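Local coordinates for protein prolyl endopeptidase (PDB 2BKL) that probably cleaves oligopeptides after proline, and far less readily after alanine, as a serine peptidase of the prolyl oligopeptidase family, at residues 151-154 / 155-158; 206-209 / 210-213. All blocks are in the same frame, centred on the assembly; numbering follows the deposited sequence.

Overall arrangement
Both contacts are turns at the ends of strands in the N-terminal beta-propeller domain, and they follow one another along the chain without nesting or crossing. Interaction 1 comes first: strand 148-153, paired antiparallel with 134-141, ends and the chain turns back through 155-158 alongside it, on its way to strand 174-175. Interaction 2 closes later, where strand 203-208 turns through 210-213 toward its antiparallel neighbour 217-220 in the next sheet. The two centres lie about 16 Å apart, on the same side of the chain's centre. They meet directly where Val151 CG2 packs on Leu209 CD2 at 4.0 Å, joining two successive sheets of the propeller.

Interaction 1 (151-154 / 155-158); sequences VIDV and DSGE
Asp153 folds its carboxylate over the turn that ends strand 148-153, and one oxygen, OD2, takes two hydrogen bonds from Ser156. The hydroxyl OG approaches to 2.6 Å of Asp153 OD2 and the backbone N of Ser156 to 3.1 Å of the same oxygen. Both arrive on its anti side but from opposite faces of the carboxylate plane. With CG trans to the backbone N (chi1 180°), the acid is carried over the returning chain. Ser156 OG is itself an acceptor, taking the N-H of Glu158 at 3.1 Å in an ST turn. Asp153 N gives a nearly straight bond to Glu158 O (2.9 Å, 176° at the hydrogen), which with the Val151-Ser160 backbone pairing makes 153-158 a tight hairpin-like reversal in a propeller blade. Gly157 N reaches Asp153 O only weakly; the positive phi of Gly157 suits glycine.

The tight, buried side belongs to Ile152, whose CD1 lies 3.5 Å from Gly157 O while the side chain also packs on Val135, Phe137 and Leu109. Asp155 and Glu158, by contrast, are exposed to solvent; a water accepts from Asp155 N at 2.8 Å, and Asp155 OD1 pairs with Arg81. Exchanging Asp153 for an alanine would probably leave the N-H and hydroxyl of Ser156 without their common acceptor and Lys134, which bridges to OD1, without its countercharge. Asp153 OD2 and Asp155 OD2 are 5.4 Å apart, not in contact, and the salt bridges to Lys134 and Arg81 probably offset their mutual repulsion.

Interaction 2 (206-209 / 210-213); sequences YHTL and GTEP
Thr208 O is gripped twice by Thr211, by the hydroxyl OG1 at 2.7 Å and by the backbone N at 3.2 Å, both from the same face of the carbonyl plane. The N-H bond closes a type II beta turn from Thr208 to Thr211, and the hydroxyl reinforces it. Thr211 OG1 sits between its own backbone N and carbonyl carbon (chi1 66°), which turns it back onto the strand end. A water donates to Thr211 OG1 at 2.8 Å and accepts from Thr208 N, adding a second link between the strand and the turn. Beside the polar pair the methyl groups meet, Thr208 CG2 lying 3.9 Å from Thr211 CG2. Gly210 occupies the third position of the turn, where a side chain would collide with the carbonyl oxygen of Leu209.

His207 reaches the returning chain from the strand. Its ring turns an edge to the carbonyl of Thr211, with CE1 only 3.1 Å from Thr211 O and the oxygen close to the ring plane. Pro213 CG approaches the same carbon obliquely at 4.0 Å. Both ring nitrogens are engaged, NE2 with Asp163 and ND1 with Asp216, so the rotation of the imidazole is fixed from two sides. Asp163 OD1 also accepts from Gly210 N, tying ring and turn to one carboxylate.

The turn follows strand 203-208, which runs between its antiparallel neighbours 181-186 and 217-220 in a four-stranded propeller sheet, and leads on toward 217-220. Leu209 packs on Phe182 and His207 on Tyr184 of strand 181-186, while Ile165, from the loop after strand 148-153, touches both His207 and Pro213.

Interaction 1 (151-154 / 155-158)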
ATOM      1  N   VAL A 151     -17.959   6.617  16.877  1.00  7.45           N
ATOM      2  CA  VAL A 151     -19.023   7.166  16.065  1.00  5.78           C
ATOM      3  C   VAL A 151     -19.274   8.590  16.480  1.00  6.84           C
ATOM      4  O   VAL A 151     -19.357   8.883  17.686  1.00  8.71           O
ATOM      5  CB  VAL A 151     -20.346   6.339  16.205  1.00  6.74           C
ATOM      6  CG1 VAL A 151     -21.468   6.954  15.360  1.00  9.96           C
ATOM      7  CG2 VAL A 151     -20.145   4.892  15.870  1.00  7.94           C
ATOM      8  N   ILE A 152     -19.428   9.481  15.502  1.00  6.20           N
ATOM      9  CA  ILE A 152     -19.759  10.868  15.738  1.00  6.33           C
ATOM     10  C   ILE A 152     -21.118  11.175  15.147  1.00  7.18           C
ATOM     11  O   ILE A 152     -21.448  10.714  14.040  1.00  6.38           O
ATOM     12  CB  ILE A 152     -18.673  11.835  15.180  1.00  8.01           C
ATOM     13  CG1 ILE A 152     -19.005  13.279  15.534  1.00  8.33           C
ATOM     14  CG2 ILE A 152     -18.440  11.633  13.678  1.00  9.27           C
ATOM     15  CD1 ILE A 152     -17.866  14.281  15.300  1.00  6.98           C
ATOM     16  N   ASP A 153     -21.897  11.964  15.872  1.00  5.66           N
ATOM     17  CA  ASP A 153     -23.155  12.499  15.384  1.00  7.22           C
ATOM     18  C   ASP A 153     -22.863  13.764  14.577  1.00  6.68           C
ATOM     19  O   ASP A 153     -22.282  14.703  15.091  1.00  8.91           O
ATOM     20  CB  ASP A 153     -24.059  12.810  16.572  1.00  7.59           C
ATOM     21  CG  ASP A 153     -25.380  13.379  16.157  1.00  8.99           C
ATOM     22  OD1 ASP A 153     -26.242  12.593  15.696  1.00  9.91           O
ATOM     23  OD2 ASP A 153     -25.611  14.617  16.217  1.00  9.89           O
ATOM     24  N   VAL A 154     -23.259  13.778  13.301  1.00  6.86           N
ATOM     25  CA  VAL A 154     -22.866  14.844  12.391  1.00  6.89           C
ATOM     26  C   VAL A 154     -23.465  16.200  12.777  1.00  6.96           C
ATOM     27  O   VAL A 154     -22.747  17.194  12.822  1.00  8.57           O
ATOM     28  CB  VAL A 154     -23.229  14.451  10.917  1.00  7.51           C
ATOM     29  CG1 VAL A 154     -22.983  15.608   9.937  1.00  9.44           C
ATOM     30  CG2 VAL A 154     -22.421  13.240  10.498  1.00  7.08           C
ATOM     31  N   ASP A 155     -24.750  16.222  13.095  1.00 10.29           N
ATOM     32  CA  ASP A 155     -25.433  17.484  13.352  1.00 10.92           C
ATOM     33  C   ASP A 155     -24.860  18.194  14.583  1.00 10.66           C
ATOM     34  O   ASP A 155     -24.654  19.387  14.565  1.00 11.48           O
ATOM     35  CB  ASP A 155     -26.922  17.261  13.579  1.00 14.18           C
ATOM     36  CG  ASP A 155     -27.690  17.022  12.295  1.00 16.35           C
ATOM     37  OD1 ASP A 155     -27.213  17.404  11.212  1.00 20.05           O
ATOM     38  OD2 ASP A 155     -28.808  16.471  12.299  1.00 21.00           O
ATOM     39  N   SER A 156     -24.552  17.421  15.616  1.00  9.20           N
ATOM     40  CA  SER A 156     -24.110  17.961  16.909  1.00  9.11           C
ATOM     41  C   SER A 156     -22.622  17.951  17.126  1.00  7.72           C
ATOM     42  O   SER A 156     -22.125  18.663  18.003  1.00  8.81           O
ATOM     43  CB  SER A 156     -24.763  17.141  18.031  1.00  8.15           C
ATOM     44  OG  SER A 156     -24.241  15.821  18.133  1.00  8.94           O
ATOM     45  N   GLY A 157     -21.909  17.115  16.363  1.00  7.28           N
ATOM     46  CA  GLY A 157     -20.498  16.861  16.584  1.00  8.33           C
ATOM     47  C   GLY A 157     -20.157  16.055  17.829  1.00  7.03           C
ATOM     48  O   GLY A 157     -18.982  15.944  18.182  1.00  8.00           O
ATOM     49  N   GLU A 158     -21.159  15.453  18.471  1.00  8.14           N
ATOM     50  CA  GLU A 158     -20.911  14.672  19.679  1.00  7.97           C
ATOM     51  C   GLU A 158     -20.372  13.278  19.355  1.00  7.88           C
ATOM     52  O   GLU A 158     -20.985  12.528  18.585  1.00  7.75           O
ATOM     53  CB  GLU A 158     -22.201  14.556  20.509  1.00  8.19           C
ATOM     54  CG  GLU A 158     -22.638  15.848  21.183  1.00 11.50           C
ATOM     55  CD  GLU A 158     -21.698  16.367  22.262  1.00 13.47           C
ATOM     56  OE1 GLU A 158     -21.070  15.543  22.967  1.00 14.02           O
ATOM     57  OE2 GLU A 158     -21.600  17.626  22.390  1.00 16.31           O
TER
HETATM   58  O   HOH W   1     -26.594  14.150  12.582  1.00 20.24           O

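Interaction 2 (206-209 / 210-213)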
ATOM      1  N   TYR A 206     -21.862  -7.446  14.251  1.00  6.88           N
ATOM      2  CA  TYR A 206     -22.798  -6.362  13.942  1.00  8.02           C
ATOM      3  C   TYR A 206     -22.935  -5.523  15.182  1.00  9.78           C
ATOM      4  O   TYR A 206     -23.258  -6.040  16.260  1.00  9.82           O
ATOM      5  CB  TYR A 206     -24.183  -6.839  13.499  1.00  9.26           C
ATOM      6  CG  TYR A 206     -25.070  -5.682  13.070  1.00  9.19           C
ATOM      7  CD1 TYR A 206     -24.994  -5.187  11.797  1.00  8.42           C
ATOM      8  CD2 TYR A 206     -25.949  -5.068  13.941  1.00  9.86           C
ATOM      9  CE1 TYR A 206     -25.760  -4.106  11.384  1.00  9.59           C
ATOM     10  CE2 TYR A 206     -26.726  -3.988  13.541  1.00  9.39           C
ATOM     11  CZ  TYR A 206     -26.632  -3.522  12.247  1.00 10.14           C
ATOM     12  OH  TYR A 206     -27.404  -2.441  11.867  1.00 10.78           O
ATOM     13  N   HIS A 207     -22.704  -4.232  15.048  1.00  8.22           N
ATOM     14  CA  HIS A 207     -22.854  -3.309  16.162  1.00  6.80           C
ATOM     15  C   HIS A 207     -24.129  -2.492  15.953  1.00  9.14           C
ATOM     16  O   HIS A 207     -24.277  -1.798  14.940  1.00  8.53           O
ATOM     17  CB  HIS A 207     -21.676  -2.360  16.292  1.00  7.87           C
ATOM     18  CG  HIS A 207     -21.858  -1.403  17.418  1.00  8.64           C
ATOM     19  ND1 HIS A 207     -22.079  -1.843  18.699  1.00  8.41           N
ATOM     20  CD2 HIS A 207     -21.962  -0.057  17.453  1.00  7.26           C
ATOM     21  CE1 HIS A 207     -22.272  -0.802  19.488  1.00 10.08           C
ATOM     22  NE2 HIS A 207     -22.200   0.295  18.767  1.00  9.12           N
ATOM     23  N   THR A 208     -25.054  -2.595  16.893  1.00  9.16           N
ATOM     24  CA  THR A 208     -26.238  -1.737  16.904  1.00  9.72           C
ATOM     25  C   THR A 208     -25.901  -0.443  17.645  1.00 10.35           C
ATOM     26  O   THR A 208     -25.423  -0.488  18.790  1.00 10.26           O
ATOM     27  CB  THR A 208     -27.392  -2.466  17.596  1.00  8.49           C
ATOM     28  OG1 THR A 208     -27.795  -3.629  16.835  1.00 11.16           O
ATOM     29  CG2 THR A 208     -28.649  -1.553  17.676  1.00  9.96           C
ATOM     30  N   LEU A 209     -26.092   0.708  17.021  1.00  8.98           N
ATOM     31  CA  LEU A 209     -25.752   1.978  17.651  1.00  9.72           C
ATOM     32  C   LEU A 209     -26.515   2.132  18.947  1.00 11.50           C
ATOM     33  O   LEU A 209     -27.719   1.835  19.010  1.00 12.81           O
ATOM     34  CB  LEU A 209     -26.122   3.174  16.769  1.00 13.11           C
ATOM     35  CG  LEU A 209     -25.317   3.496  15.526  1.00 15.36           C
ATOM     36  CD1 LEU A 209     -25.671   4.911  15.010  1.00 14.15           C
ATOM     37  CD2 LEU A 209     -23.830   3.391  15.767  1.00 13.72           C
ATOM     38  N   GLY A 210     -25.819   2.621  19.963  1.00 11.63           N
ATOM     39  CA  GLY A 210     -26.426   2.915  21.241  1.00 12.80           C
ATOM     40  C   GLY A 210     -26.436   1.758  22.207  1.00 12.06           C
ATOM     41  O   GLY A 210     -26.899   1.921  23.323  1.00 14.42           O
ATOM     42  N   THR A 211     -25.879   0.615  21.809  1.00 10.07           N
ATOM     43  CA  THR A 211     -25.821  -0.538  22.689  1.00 10.40           C
ATOM     44  C   THR A 211     -24.389  -0.837  23.006  1.00 11.24           C
ATOM     45  O   THR A 211     -23.489  -0.427  22.271  1.00 10.25           O
ATOM     46  CB  THR A 211     -26.460  -1.775  22.036  1.00 10.78           C
ATOM     47  OG1 THR A 211     -25.679  -2.180  20.902  1.00 15.50           O
ATOM     48  CG2 THR A 211     -27.831  -1.445  21.480  1.00 11.82           C
ATOM     49  N   GLU A 212     -24.179  -1.578  24.091  1.00 12.29           N
ATOM     50  CA  GLU A 212     -22.830  -2.000  24.482  1.00 13.30           C
ATOM     51  C   GLU A 212     -22.229  -2.944  23.454  1.00 12.03           C
ATOM     52  O   GLU A 212     -22.879  -3.896  23.066  1.00 13.06           O
ATOM     53  CB  GLU A 212     -22.873  -2.724  25.839  1.00 15.48           C
ATOM     54  CG  GLU A 212     -23.386  -1.853  26.966  1.00 19.71           C
ATOM     55  CD  GLU A 212     -24.885  -2.029  27.238  1.00 19.62           C
ATOM     56  OE1 GLU A 212     -25.665  -2.371  26.301  1.00 22.44           O
ATOM     57  OE2 GLU A 212     -25.295  -1.823  28.405  1.00 22.60           O
ATOM     58  N   PRO A 213     -20.994  -2.705  22.989  1.00 11.54           N
ATOM     59  CA  PRO A 213     -20.371  -3.617  22.015  1.00 12.48           C
ATOM     60  C   PRO A 213     -20.199  -5.092  22.473  1.00 11.66           C
ATOM     61  O   PRO A 213     -20.105  -5.959  21.607  1.00 13.48           O
ATOM     62  CB  PRO A 213     -19.016  -2.950  21.729  1.00 12.69           C
ATOM     63  CG  PRO A 213     -19.290  -1.521  21.999  1.00 13.29           C
ATOM     64  CD  PRO A 213     -20.178  -1.499  23.210  1.00 13.37           C
TER
HETATM   65  O   HOH W   2     -24.725  -4.324  19.408  1.00 20.55           O